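Local atomic coordinates of putative Oleoyl-[acyl-carrier protein] thioesterase (Lactobacillus plantarum, PDB entry 2OWN), a protein that probably hydrolyses the thioester of oleoyl-acyl-carrier protein, releasing the free fatty acid, through a pair of hot-dog-fold domains. Residues T33-A38 with T66-D71; E99-D104 with L110-S115; F170-P175 with N181-D186; T26-L31 with Q199-H204; R87-A90 with A96-E99. All coordinates share one frame; numbering follows the deposited sequence. Where two conformers were deposited one is given.

How the interactions relate
The five contacts run from an apolar centre through buried strand pairings, one with a polar cluster, to a surface salt bridge. Interaction 1 lies about 3 Å from the centre of the chain and is built of carbon, helix 31-48 resting on strand 61-72. Interactions 2 and 5 are buried strand pairings that share strand 95-103 and Glu99, whose two carboxylate oxygens are divided between them; strand 109-121 in turn joins interaction 2 to the strand of interaction 1. Interaction 3 is partly buried, and there a water joins two carboxylates. Interaction 4 lies at the surface, where a salt bridge flanks a leucine pair that joins the N-terminal and C-terminal hot-dog domains.

Interaction 1: T33-A38 with T66-D71; sequences TLIDIA and TQYAID. With SO4 (sulfate ion), chain O.
Ile35 and Leu34 of the helix in 33-38 pack on Tyr68 and Ile70 of the strand in 66-71, the helix-on-sheet packing at the centre of a hot-dog fold, in which a sheet curls round a central helix. The two short axes pass 11.8 Å apart at 110°, so the helix lies across the strand, and side chains alone bridge the gap.

The aromatic contact is a CH-pi interaction. Ile35 CD1 sits over the centre of the Tyr68 ring, 4.0 Å from its centroid and 6° off the ring normal. The other branch of the same isoleucine reaches toward the phenol end, with Ile35 CG2 3.7 Å from Tyr68 OH. With chi1 of Ile35 at -63°, CG1 stands beside the backbone N and CG2 beside the carbonyl carbon, which divides the two branches between ring centre and ring tip.

The aliphatic contacts lie farther along the strand. Ile35 CD1 also touches Ile70 CD1 at 3.8 Å, while Leu34 and Ile70 lie alongside one another, pointing opposite ways, with Leu34 CD2 3.8 Å from Ile70 CG2.

No hydrogen bond crosses between helix and strand. Gln67, which does not touch the helix, carries its extended side chain to a sulfate ion, probably from the crystallisation liquor, with Gln67 NE2 donating to sulfate O3 at 2.8 Å.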
# COMPACT_ATOMS: atom_id res chain seq x y z
N THR B 33 -7.00 1.16 2.04
CA THR B 33 -6.59 2.30 2.91
C THR B 33 -7.60 2.61 4.02
O THR B 33 -7.19 2.86 5.15
CB THR B 33 -6.31 3.58 2.11
OG1 THR B 33 -5.16 3.35 1.31
CG2 THR B 33 -6.06 4.84 3.03
N LEU B 34 -8.90 2.59 3.68
CA LEU B 34 -10.00 2.88 4.63
C LEU B 34 -9.96 1.92 5.82
O LEU B 34 -9.98 2.37 6.97
CB LEU B 34 -11.38 2.83 3.96
CG LEU B 34 -12.56 3.37 4.79
CD1 LEU B 34 -12.41 4.87 4.99
CD2 LEU B 34 -13.88 3.07 4.10
N ILE B 35 -9.85 0.61 5.53
CA ILE B 35 -9.72 -0.43 6.59
C ILE B 35 -8.36 -0.31 7.30
O ILE B 35 -8.31 -0.45 8.53
CB ILE B 35 -9.95 -1.88 6.04
CG1 ILE B 35 -11.38 -2.03 5.52
CG2 ILE B 35 -9.68 -2.95 7.10
CD1 ILE B 35 -12.50 -1.81 6.53
N ASP B 36 -7.28 -0.05 6.53
CA ASP B 36 -5.92 0.16 7.09
C ASP B 36 -5.86 1.22 8.21
O ASP B 36 -5.34 0.94 9.31
CB ASP B 36 -4.87 0.53 6.01
CG ASP B 36 -4.34 -0.65 5.19
OD1 ASP B 36 -4.39 -1.83 5.60
OD2 ASP B 36 -3.77 -0.34 4.11
N ILE B 37 -6.44 2.39 7.93
CA ILE B 37 -6.47 3.53 8.90
C ILE B 37 -7.46 3.30 10.06
O ILE B 37 -7.21 3.80 11.15
CB ILE B 37 -6.65 4.93 8.21
CG1 ILE B 37 -8.05 5.15 7.61
CG2 ILE B 37 -5.51 5.14 7.18
CD1 ILE B 37 -8.19 6.46 6.82
N ALA B 38 -8.57 2.58 9.81
CA ALA B 38 -9.56 2.22 10.87
C ALA B 38 -8.88 1.29 11.90
O ALA B 38 -8.93 1.57 13.10
CB ALA B 38 -10.80 1.55 10.29
N THR B 66 -14.59 -11.05 11.89
CA THR B 66 -15.48 -11.93 11.13
C THR B 66 -16.38 -11.15 10.17
O THR B 66 -16.70 -11.67 9.10
CB THR B 66 -16.36 -12.80 12.07
OG1 THR B 66 -17.17 -11.96 12.91
CG2 THR B 66 -15.50 -13.71 12.93
N GLN B 67 -16.79 -9.92 10.55
CA GLN B 67 -17.68 -9.07 9.76
C GLN B 67 -17.35 -7.57 9.74
O GLN B 67 -16.79 -7.05 10.71
CB GLN B 67 -19.10 -9.15 10.35
CG GLN B 67 -19.63 -10.56 10.67
CD GLN B 67 -21.08 -10.60 11.12
OE1 GLN B 67 -21.81 -9.61 11.06
NE2 GLN B 67 -21.50 -11.76 11.59
N TYR B 68 -17.71 -6.90 8.62
CA TYR B 68 -17.63 -5.43 8.43
C TYR B 68 -18.88 -4.93 7.66
O TYR B 68 -19.33 -5.60 6.73
CB TYR B 68 -16.42 -4.91 7.62
CG TYR B 68 -15.09 -4.85 8.31
CD1 TYR B 68 -14.87 -3.92 9.36
CD2 TYR B 68 -13.99 -5.58 7.82
CE1 TYR B 68 -13.59 -3.81 9.99
CE2 TYR B 68 -12.70 -5.47 8.43
CZ TYR B 68 -12.51 -4.59 9.52
OH TYR B 68 -11.26 -4.49 10.12
N ALA B 69 -19.41 -3.79 8.09
CA ALA B 69 -20.51 -3.06 7.43
C ALA B 69 -19.95 -1.63 7.35
O ALA B 69 -19.65 -1.06 8.39
CB ALA B 69 -21.79 -3.11 8.23
N ILE B 70 -19.79 -1.10 6.14
CA ILE B 70 -19.20 0.24 5.89
C ILE B 70 -20.22 1.12 5.18
O ILE B 70 -20.72 0.71 4.14
CB ILE B 70 -17.91 0.14 5.03
CG1 ILE B 70 -16.93 -0.93 5.55
CG2 ILE B 70 -17.21 1.52 4.91
CD1 ILE B 70 -15.71 -1.13 4.69
N ASP B 71 -20.53 2.29 5.76
CA ASP B 71 -21.46 3.29 5.21
C ASP B 71 -20.54 4.42 4.74
O ASP B 71 -19.95 5.09 5.58
CB ASP B 71 -22.45 3.75 6.30
CG ASP B 71 -23.47 4.81 5.81
OD1 ASP B 71 -23.58 5.11 4.61
OD2 ASP B 71 -24.20 5.33 6.68
S SO4 O . -24.60 -13.41 10.78
O1 SO4 O . -25.26 -12.41 9.97
O2 SO4 O . -23.53 -14.03 10.00
O3 SO4 O . -24.04 -12.76 11.96
O4 SO4 O . -25.55 -14.43 11.22

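Interaction 2: E99-D104 with L110-S115; sequences EFWIRD and LAYITS
The indole of Trp101 has Tyr112 CD1 over one face, 3.3 Å from Trp101 NE1; the two side chains run side by side with their rings oblique, planes 36° apart. At the edge of the Tyr112 ring, in its plane, lies Glu99 OE2, which accepts a 2.6 Å hydrogen bond from Tyr112 OH on its anti side. Chi1 of Tyr112, 169°, swings the ring alongside the indole and points its hydroxyl at the Glu99 carboxylate. A phenylalanine here would probably keep the ring beside Trp101 but leave Glu99 OE2 without its hydroxyl partner. On the other face of the hairpin, the Phe100 ring has Ile113 O at its edge, and Phe100 CD1 meets Ile113 CG2 at 3.7 Å. Ser115 OG, bonded chiefly to Arg98 O, also lies at that edge, 3.5 Å from Phe100 CE1.

Antiparallel backbone bonds join Phe100 with Ile113 and Ile102 with Ala111. At a classic beta bulge Ile102 O accepts from both Leu110 N at 2.9 Å and Ala111 N at 3.0 Å.

In the hot-dog domain this hairpin of strands 95-103 and 109-121 is flanked by strands 81-91 and 61-72, while Phe100, Ile102 and Ile113 pack against helix 31-48.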
# COMPACT_ATOMS: atom_id res chain seq x y z
N GLU B 99 -16.98 -0.12 16.59
CA GLU B 99 -17.38 0.97 15.69
C GLU B 99 -16.20 1.90 15.36
O GLU B 99 -15.31 2.10 16.20
CB GLU B 99 -18.50 1.79 16.30
CG GLU B 99 -19.83 1.06 16.37
CD GLU B 99 -20.87 1.90 17.05
OE1 GLU B 99 -20.96 1.87 18.29
OE2 GLU B 99 -21.66 2.53 16.34
N PHE B 100 -16.22 2.46 14.14
CA PHE B 100 -15.19 3.41 13.64
C PHE B 100 -15.88 4.55 12.87
O PHE B 100 -16.85 4.29 12.15
CB PHE B 100 -14.19 2.80 12.65
CG PHE B 100 -13.61 1.47 13.05
CD1 PHE B 100 -14.38 0.29 12.91
CD2 PHE B 100 -12.25 1.35 13.42
CE1 PHE B 100 -13.84 -0.98 13.24
CE2 PHE B 100 -11.70 0.06 13.75
CZ PHE B 100 -12.50 -1.10 13.65
N TRP B 101 -15.35 5.78 13.00
CA TRP B 101 -15.84 6.97 12.28
C TRP B 101 -14.67 7.68 11.63
O TRP B 101 -13.71 8.02 12.34
CB TRP B 101 -16.52 7.96 13.21
CG TRP B 101 -17.72 7.45 13.88
CD1 TRP B 101 -19.01 7.66 13.50
CD2 TRP B 101 -17.75 6.66 15.05
NE1 TRP B 101 -19.86 7.03 14.38
CE2 TRP B 101 -19.12 6.40 15.34
CE3 TRP B 101 -16.76 6.11 15.90
CZ2 TRP B 101 -19.53 5.62 16.45
CZ3 TRP B 101 -17.16 5.33 17.03
CH2 TRP B 101 -18.55 5.09 17.28
N ILE B 102 -14.71 7.85 10.31
CA ILE B 102 -13.69 8.58 9.54
C ILE B 102 -14.40 9.91 9.24
O ILE B 102 -15.47 9.88 8.60
CB ILE B 102 -13.27 7.86 8.24
CG1 ILE B 102 -12.85 6.40 8.49
CG2 ILE B 102 -12.14 8.62 7.56
CD1 ILE B 102 -11.71 6.21 9.42
N ARG B 103 -13.82 11.02 9.74
CA ARG B 103 -14.36 12.38 9.58
C ARG B 103 -13.35 13.32 8.93
O ARG B 103 -12.14 13.09 9.02
CB ARG B 103 -14.76 12.95 10.95
CG ARG B 103 -15.83 12.16 11.71
CD ARG B 103 -16.20 12.87 13.01
NE ARG B 103 -17.31 12.23 13.74
CZ ARG B 103 -17.23 11.35 14.76
NH1 ARG B 103 -16.06 10.93 15.28
NH2 ARG B 103 -18.37 10.88 15.29
N ASP B 104 -13.86 14.39 8.29
CA ASP B 104 -13.00 15.41 7.62
C ASP B 104 -12.49 16.45 8.65
O ASP B 104 -12.86 16.38 9.83
CB ASP B 104 -13.69 16.06 6.38
CG ASP B 104 -14.89 16.98 6.69
OD1 ASP B 104 -15.21 17.35 7.85
OD2 ASP B 104 -15.55 17.36 5.69
N LEU B 110 -17.29 11.17 6.78
CA LEU B 110 -16.85 10.65 5.48
C LEU B 110 -17.25 9.17 5.37
O LEU B 110 -17.78 8.74 4.33
CB LEU B 110 -15.34 10.83 5.29
CG LEU B 110 -14.80 12.26 5.30
CD1 LEU B 110 -13.30 12.23 5.05
CD2 LEU B 110 -15.47 13.15 4.26
N ALA B 111 -16.94 8.39 6.43
CA ALA B 111 -17.29 6.96 6.51
C ALA B 111 -17.60 6.52 7.95
O ALA B 111 -17.10 7.11 8.91
CB ALA B 111 -16.20 6.09 5.90
N TYR B 112 -18.47 5.50 8.06
CA TYR B 112 -18.91 4.88 9.33
C TYR B 112 -18.81 3.37 9.14
O TYR B 112 -19.47 2.82 8.25
CB TYR B 112 -20.32 5.35 9.70
CG TYR B 112 -20.97 4.59 10.84
CD1 TYR B 112 -20.43 4.64 12.14
CD2 TYR B 112 -22.16 3.85 10.64
CE1 TYR B 112 -21.04 3.94 13.22
CE2 TYR B 112 -22.79 3.15 11.72
CZ TYR B 112 -22.22 3.21 13.00
OH TYR B 112 -22.81 2.54 14.03
N ILE B 113 -17.99 2.73 9.98
CA ILE B 113 -17.73 1.29 9.95
C ILE B 113 -18.20 0.63 11.24
O ILE B 113 -17.92 1.15 12.33
CB ILE B 113 -16.22 0.97 9.75
CG1 ILE B 113 -15.66 1.68 8.50
CG2 ILE B 113 -15.98 -0.55 9.67
CD1 ILE B 113 -14.16 1.43 8.25
N THR B 114 -18.95 -0.47 11.10
CA THR B 114 -19.40 -1.33 12.20
C THR B 114 -18.72 -2.68 11.92
O THR B 114 -18.46 -3.01 10.75
CB THR B 114 -20.93 -1.45 12.35
OG1 THR B 114 -21.51 -2.06 11.19
CG2 THR B 114 -21.56 -0.09 12.58
N SER B 115 -18.43 -3.44 12.97
CA SER B 115 -17.76 -4.75 12.84
C SER B 115 -17.97 -5.71 14.01
O SER B 115 -18.31 -5.28 15.10
CB SER B 115 -16.26 -4.52 12.69
OG SER B 115 -15.77 -3.81 13.81

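Interaction 3: F170-P175 with N181-D186; sequences FFDIDP and NAHYFD
Asp186 OD2 is gripped twice, and one of its partners leads across to Asp172. His183 ND1 donates to Asp186 OD2 at 2.7 Å, on the syn side of the carboxylate and close to the imidazole plane. A water donates to the same oxygen and also to Asp172 OD1, 2.6 Å from the latter, and so bridges Asp172 OD1 and Asp186 OD2, which stand 4.7 Å apart.

Direct contact falls to the imidazole. A chi1 of -69° turns one face of the His183 ring to Asp172, and Asp172 OD1 lies over that face near the rim, 3.6 Å from His183 CG. The carboxylate and ring planes are 50° apart. Asp172 OD2 is held by Arg169 N.

This joins the turn before strand 173-174 to the start of helix 184-191 in the C-terminal hot-dog domain. Thr32 of helix 31-48 bonds Asp186 OD1, and Phe171 of the second subunit packs on Asp186.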
# COMPACT_ATOMS: atom_id res chain seq x y z
N PHE B 170 4.26 -11.88 -0.55
CA PHE B 170 5.03 -11.75 0.69
C PHE B 170 4.55 -10.50 1.46
O PHE B 170 4.21 -10.65 2.64
CB PHE B 170 6.54 -11.71 0.44
CG PHE B 170 7.35 -11.60 1.70
CD1 PHE B 170 7.53 -12.73 2.52
CD2 PHE B 170 7.93 -10.37 2.08
CE1 PHE B 170 8.29 -12.65 3.72
CE2 PHE B 170 8.69 -10.26 3.28
CZ PHE B 170 8.87 -11.41 4.10
N PHE B 171 4.42 -9.35 0.78
CA PHE B 171 3.94 -8.10 1.44
C PHE B 171 2.47 -8.12 1.92
O PHE B 171 2.09 -7.21 2.66
CB PHE B 171 4.24 -6.80 0.64
CG PHE B 171 5.71 -6.58 0.28
CD1 PHE B 171 6.78 -6.96 1.13
CD2 PHE B 171 6.02 -5.80 -0.87
CE1 PHE B 171 8.14 -6.70 0.77
CE2 PHE B 171 7.37 -5.51 -1.23
CZ PHE B 171 8.44 -5.97 -0.40
N ASP B 172 1.65 -9.10 1.48
CA ASP B 172 0.27 -9.26 1.99
C ASP B 172 0.24 -9.73 3.47
O ASP B 172 -0.75 -9.46 4.15
CB ASP B 172 -0.57 -10.22 1.13
CG ASP B 172 -0.78 -9.72 -0.29
OD1 ASP B 172 -0.92 -8.51 -0.51
OD2 ASP B 172 -0.87 -10.56 -1.20
N ILE B 173 1.30 -10.41 3.94
CA ILE B 173 1.43 -10.91 5.32
C ILE B 173 2.03 -9.74 6.13
O ILE B 173 3.22 -9.46 6.01
CB ILE B 173 2.28 -12.22 5.43
CG1 ILE B 173 1.56 -13.43 4.81
CG2 ILE B 173 2.54 -12.60 6.89
CD1 ILE B 173 1.29 -13.40 3.32
N ASP B 174 1.21 -9.08 6.96
CA ASP B 174 1.64 -7.90 7.79
C ASP B 174 2.41 -8.37 9.08
O ASP B 174 2.51 -9.59 9.31
CB ASP B 174 0.44 -6.93 8.00
CG ASP B 174 -0.57 -7.40 9.04
OD1 ASP B 174 -0.82 -8.61 9.14
OD2 ASP B 174 -1.15 -6.53 9.73
N PRO B 175 2.99 -7.43 9.90
CA PRO B 175 3.77 -7.73 11.14
C PRO B 175 3.36 -8.84 12.13
O PRO B 175 4.25 -9.38 12.78
CB PRO B 175 3.79 -6.37 11.84
CG PRO B 175 3.95 -5.45 10.69
CD PRO B 175 3.02 -5.97 9.67
N ASN B 181 -6.35 -8.50 6.33
CA ASN B 181 -7.72 -8.46 5.75
C ASN B 181 -7.97 -7.32 4.76
O ASN B 181 -8.78 -7.47 3.87
CB ASN B 181 -8.81 -8.47 6.85
CG ASN B 181 -8.91 -9.80 7.59
OD1 ASN B 181 -7.97 -10.60 7.62
ND2 ASN B 181 -10.06 -10.03 8.19
N ALA B 182 -7.27 -6.18 4.94
CA ALA B 182 -7.38 -5.00 4.06
C ALA B 182 -6.99 -5.30 2.60
O ALA B 182 -7.62 -4.77 1.69
CB ALA B 182 -6.56 -3.83 4.59
N HIS B 183 -5.98 -6.17 2.40
CA HIS B 183 -5.53 -6.58 1.05
C HIS B 183 -6.55 -7.36 0.22
O HIS B 183 -6.39 -7.43 -0.99
CB HIS B 183 -4.17 -7.30 1.07
CG HIS B 183 -3.03 -6.38 1.41
ND1 HIS B 183 -2.70 -5.30 0.61
CD2 HIS B 183 -2.15 -6.39 2.43
CE1 HIS B 183 -1.67 -4.67 1.15
NE2 HIS B 183 -1.31 -5.32 2.25
N TYR B 184 -7.58 -7.95 0.87
CA TYR B 184 -8.69 -8.62 0.16
C TYR B 184 -9.38 -7.61 -0.79
O TYR B 184 -9.76 -8.00 -1.88
CB TYR B 184 -9.73 -9.24 1.11
CG TYR B 184 -9.36 -10.52 1.85
CD1 TYR B 184 -8.27 -10.58 2.75
CD2 TYR B 184 -10.19 -11.67 1.76
CE1 TYR B 184 -7.97 -11.78 3.50
CE2 TYR B 184 -9.90 -12.87 2.49
CZ TYR B 184 -8.79 -12.91 3.36
OH TYR B 184 -8.51 -14.06 4.06
N PHE B 185 -9.49 -6.33 -0.36
CA PHE B 185 -10.05 -5.24 -1.21
C PHE B 185 -9.27 -4.98 -2.50
O PHE B 185 -9.86 -4.50 -3.47
CB PHE B 185 -10.29 -3.94 -0.42
CG PHE B 185 -11.42 -4.05 0.56
CD1 PHE B 185 -12.75 -3.95 0.09
CD2 PHE B 185 -11.18 -4.24 1.92
CE1 PHE B 185 -13.85 -4.06 0.98
CE2 PHE B 185 -12.28 -4.34 2.84
CZ PHE B 185 -13.61 -4.26 2.36
N ASP B 186 -7.95 -5.26 -2.49
CA ASP B 186 -7.10 -5.17 -3.69
C ASP B 186 -7.62 -6.14 -4.76
O ASP B 186 -7.73 -5.76 -5.91
CB ASP B 186 -5.62 -5.55 -3.46
CG ASP B 186 -4.91 -4.70 -2.39
OD1 ASP B 186 -5.34 -3.57 -2.09
OD2 ASP B 186 -3.88 -5.18 -1.87
O HOH W 1 -2.07 -7.11 -2.40

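Interaction 4: T26-L31 with Q199-H204; sequences TGRATL and QHDLVH
Arg28 and Asp201 form a salt bridge, with Arg28 NH1 2.9 Å from Asp201 OD1. The arginine chain leaves its backbone with CG beside the N, runs straight through chi2, then bends at chi3 (-49°), and this bend swings the guanidinium across to the aspartate. The two side chains meet at about a right angle, guanidinium and carboxylate planes 87° apart, so the groups do not lie flat in a paired, two-pronged bridge. Instead Asp201 OD1 approaches both nitrogens obliquely, with Arg28 NH2 3.0 Å from that same oxygen. Asp201 OD2 has a second cationic partner in Arg255 of strand 246-256, which places the carboxylate between two arginines and is likely to favour its charged form.

The contact links the loop leading into helix 31-48, in the N-terminal hot-dog domain, with the start of strand 200-209 in the C-terminal one. Thr30 caps that helix through a bond from Thr33 N to its OG1, and Leu31 follows in the first turn.

Leu31 and Leu202 reach toward each other tip to tip. Chi1 of Leu202 at -64° turns CG to the side of the backbone N and carries its methyls to the helix, where Leu202 CD1 lies 3.6 Å from Leu31 CG. The second methyl, Leu202 CD2, meets Leu31 CD1 at 3.9 Å. Phe185 and Val189 of helix 184-191 also touch Leu31, while Ile252 and Trp254 touch Leu202.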
# COMPACT_ATOMS: atom_id res chain seq x y z
N THR B 26 -8.00 8.08 -9.23
CA THR B 26 -8.93 9.24 -9.12
C THR B 26 -8.55 10.25 -7.99
O THR B 26 -9.28 11.23 -7.80
CB THR B 26 -10.40 8.78 -8.92
OG1 THR B 26 -10.61 8.26 -7.60
CG2 THR B 26 -10.82 7.72 -9.99
N GLY B 27 -7.44 10.04 -7.27
CA GLY B 27 -7.02 10.91 -6.15
C GLY B 27 -7.82 10.74 -4.87
O GLY B 27 -7.88 11.67 -4.07
N ARG B 28 -8.43 9.57 -4.68
CA ARG B 28 -9.25 9.23 -3.51
C ARG B 28 -8.77 7.93 -2.90
O ARG B 28 -8.34 7.04 -3.64
CB ARG B 28 -10.70 9.09 -3.91
CG ARG B 28 -11.29 10.39 -4.49
CD ARG B 28 -12.70 10.29 -5.03
NE ARG B 28 -12.88 9.14 -5.94
CZ ARG B 28 -13.78 9.02 -6.92
NH1 ARG B 28 -14.64 10.01 -7.24
NH2 ARG B 28 -13.78 7.88 -7.63
N ALA B 29 -8.88 7.83 -1.57
CA ALA B 29 -8.46 6.66 -0.79
C ALA B 29 -9.17 5.39 -1.23
O ALA B 29 -10.35 5.42 -1.57
CB ALA B 29 -8.71 6.88 0.71
N THR B 30 -8.42 4.29 -1.27
CA THR B 30 -8.95 2.99 -1.64
C THR B 30 -9.63 2.38 -0.40
O THR B 30 -9.43 2.88 0.73
CB THR B 30 -7.84 2.02 -2.07
OG1 THR B 30 -6.96 1.78 -0.96
CG2 THR B 30 -7.03 2.58 -3.26
N LEU B 31 -10.41 1.31 -0.61
CA LEU B 31 -11.04 0.55 0.50
C LEU B 31 -9.98 -0.10 1.40
O LEU B 31 -10.20 -0.21 2.61
CB LEU B 31 -12.04 -0.53 0.02
CG LEU B 31 -13.42 -0.05 -0.37
CD1 LEU B 31 -14.23 -1.14 -1.09
CD2 LEU B 31 -14.16 0.44 0.89
N GLN B 199 -16.21 5.31 -13.28
CA GLN B 199 -17.52 6.00 -13.32
C GLN B 199 -18.49 5.55 -12.20
O GLN B 199 -19.72 5.63 -12.34
CB GLN B 199 -18.10 5.87 -14.73
CG GLN B 199 -19.16 6.94 -15.07
CD GLN B 199 -19.54 7.04 -16.52
OE1 GLN B 199 -18.99 6.36 -17.40
NE2 GLN B 199 -20.51 7.92 -16.78
N HIS B 200 -17.92 5.11 -11.06
CA HIS B 200 -18.67 4.66 -9.88
C HIS B 200 -17.93 5.01 -8.58
O HIS B 200 -16.71 4.84 -8.50
CB HIS B 200 -18.97 3.15 -9.92
CG HIS B 200 -19.95 2.77 -10.99
ND1 HIS B 200 -19.57 2.45 -12.27
CD2 HIS B 200 -21.30 2.72 -10.97
CE1 HIS B 200 -20.64 2.21 -13.00
NE2 HIS B 200 -21.71 2.36 -12.24
N ASP B 201 -18.68 5.54 -7.61
CA ASP B 201 -18.20 5.90 -6.26
C ASP B 201 -18.83 4.96 -5.25
O ASP B 201 -19.97 4.55 -5.42
CB ASP B 201 -18.55 7.36 -5.91
CG ASP B 201 -17.71 8.38 -6.66
OD1 ASP B 201 -16.78 8.01 -7.39
OD2 ASP B 201 -17.98 9.59 -6.50
N LEU B 202 -18.08 4.67 -4.18
CA LEU B 202 -18.53 3.77 -3.11
C LEU B 202 -19.60 4.43 -2.25
O LEU B 202 -19.47 5.61 -1.89
CB LEU B 202 -17.35 3.35 -2.23
CG LEU B 202 -16.26 2.52 -2.93
CD1 LEU B 202 -14.96 2.60 -2.17
CD2 LEU B 202 -16.73 1.07 -3.15
N VAL B 203 -20.67 3.67 -1.99
CA VAL B 203 -21.80 4.07 -1.14
C VAL B 203 -21.84 3.19 0.12
O VAL B 203 -21.95 3.72 1.23
CB VAL B 203 -23.16 4.02 -1.91
CG1 VAL B 203 -24.35 4.40 -1.02
CG2 VAL B 203 -23.12 4.94 -3.11
N HIS B 204 -21.76 1.86 -0.07
CA HIS B 204 -21.81 0.90 1.03
C HIS B 204 -21.01 -0.38 0.73
O HIS B 204 -20.86 -0.74 -0.44
CB HIS B 204 -23.28 0.55 1.28
CG HIS B 204 -23.58 0.07 2.66
ND1 HIS B 204 -23.45 -1.25 3.05
CD2 HIS B 204 -24.01 0.75 3.75
CE1 HIS B 204 -23.79 -1.35 4.33
NE2 HIS B 204 -24.13 -0.15 4.77

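Interaction 5: R87-A90 with A96-E99; sequences RGSA and AYRE
Glu99 reaches across to Ser89 and Arg87 from the second strand of an antiparallel beta hairpin, strands 81-91 and 95-103 of the N-terminal hot-dog domain. Its chain begins with CG beside the backbone N (chi1 -70°) and stays extended through chi2. Glu99 CB lies 3.9 Å from Ser89 OG, and CG draws a little nearer to the same hydroxyl. The carboxyl carbon CD follows at 3.5 Å from Ser89 OG. At the tip OE1 takes the serine hydroxyl on its anti lone pair, with Ser89 OG donating to Glu99 OE1 at 2.6 Å. The same oxygen lies at the edge of the Arg87 guanidinium, where Arg87 NH2 makes a weak, long salt bridge to Glu99 OE1 at 3.5 Å. The other oxygen, OE2, turns to Tyr112 of the next strand. Cut back to an alanine, this position is likely to leave the Ser89 hydroxyl, the Arg87 guanidinium and the Tyr112 hydroxyl without their carboxylate acceptor.

The backbones pair through Arg87 with Glu99 and Ala90 with Tyr97. Between these pairs Gly88 centres an inverse gamma turn, and Ser89 and Ala90 together face Tyr97 in a classic beta bulge. Away from the carboxylate, Arg98 bends at chi3 (-77°) to lay its guanidinium over the glycine, and Gly88 CA stands 3.9 Å from Arg98 NH2, above one face toward its rim.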
# COMPACT_ATOMS: atom_id res chain seq x y z
N ARG B 87 -14.19 3.07 18.82
CA ARG B 87 -14.81 2.69 20.10
C ARG B 87 -15.15 1.19 20.16
O ARG B 87 -15.80 0.67 19.25
CB ARG B 87 -16.08 3.54 20.31
CG ARG B 87 -16.87 3.28 21.62
CD ARG B 87 -17.95 4.34 21.87
NE ARG B 87 -19.07 4.29 20.92
CZ ARG B 87 -20.11 5.15 20.86
NH1 ARG B 87 -20.21 6.21 21.68
NH2 ARG B 87 -21.06 4.96 19.93
N GLY B 88 -14.71 0.52 21.24
CA GLY B 88 -15.01 -0.90 21.53
C GLY B 88 -16.32 -0.71 22.28
O GLY B 88 -16.33 -0.63 23.51
N SER B 89 -17.40 -0.58 21.51
CA SER B 89 -18.76 -0.29 22.01
C SER B 89 -19.37 -1.29 22.98
O SER B 89 -19.83 -0.90 24.06
CB SER B 89 -19.70 -0.08 20.82
OG SER B 89 -19.21 0.99 20.03
N ALA B 90 -19.36 -2.57 22.58
CA ALA B 90 -19.93 -3.65 23.40
C ALA B 90 -19.44 -5.06 23.03
O ALA B 90 -18.67 -5.22 22.08
CB ALA B 90 -21.45 -3.59 23.31
N ALA B 96 -17.54 -9.52 19.84
CA ALA B 96 -17.22 -8.14 20.25
C ALA B 96 -17.66 -7.18 19.14
O ALA B 96 -17.31 -7.41 17.98
CB ALA B 96 -15.73 -8.00 20.51
N TYR B 97 -18.40 -6.12 19.50
CA TYR B 97 -18.92 -5.10 18.56
C TYR B 97 -18.03 -3.84 18.61
O TYR B 97 -17.98 -3.18 19.65
CB TYR B 97 -20.39 -4.78 18.91
CG TYR B 97 -21.05 -3.73 18.04
CD1 TYR B 97 -21.29 -3.98 16.66
CD2 TYR B 97 -21.51 -2.50 18.58
CE1 TYR B 97 -21.93 -3.01 15.83
CE2 TYR B 97 -22.16 -1.52 17.76
CZ TYR B 97 -22.36 -1.78 16.39
OH TYR B 97 -22.98 -0.84 15.61
N ARG B 98 -17.36 -3.53 17.49
CA ARG B 98 -16.45 -2.37 17.36
C ARG B 98 -16.88 -1.41 16.24
O ARG B 98 -17.09 -1.84 15.10
CB ARG B 98 -15.03 -2.88 17.14
CG ARG B 98 -13.93 -1.80 16.98
CD ARG B 98 -12.53 -2.40 17.11
NE ARG B 98 -12.23 -2.66 18.52
CZ ARG B 98 -11.58 -1.84 19.37
NH1 ARG B 98 -11.08 -0.65 19.00
NH2 ARG B 98 -11.42 -2.23 20.64
N GLU B 99 -16.98 -0.12 16.59
CA GLU B 99 -17.38 0.97 15.69
C GLU B 99 -16.20 1.90 15.36
O GLU B 99 -15.31 2.10 16.20
CB GLU B 99 -18.50 1.79 16.30
CG GLU B 99 -19.83 1.06 16.37
CD GLU B 99 -20.87 1.90 17.05
OE1 GLU B 99 -20.96 1.87 18.29
OE2 GLU B 99 -21.66 2.53 16.34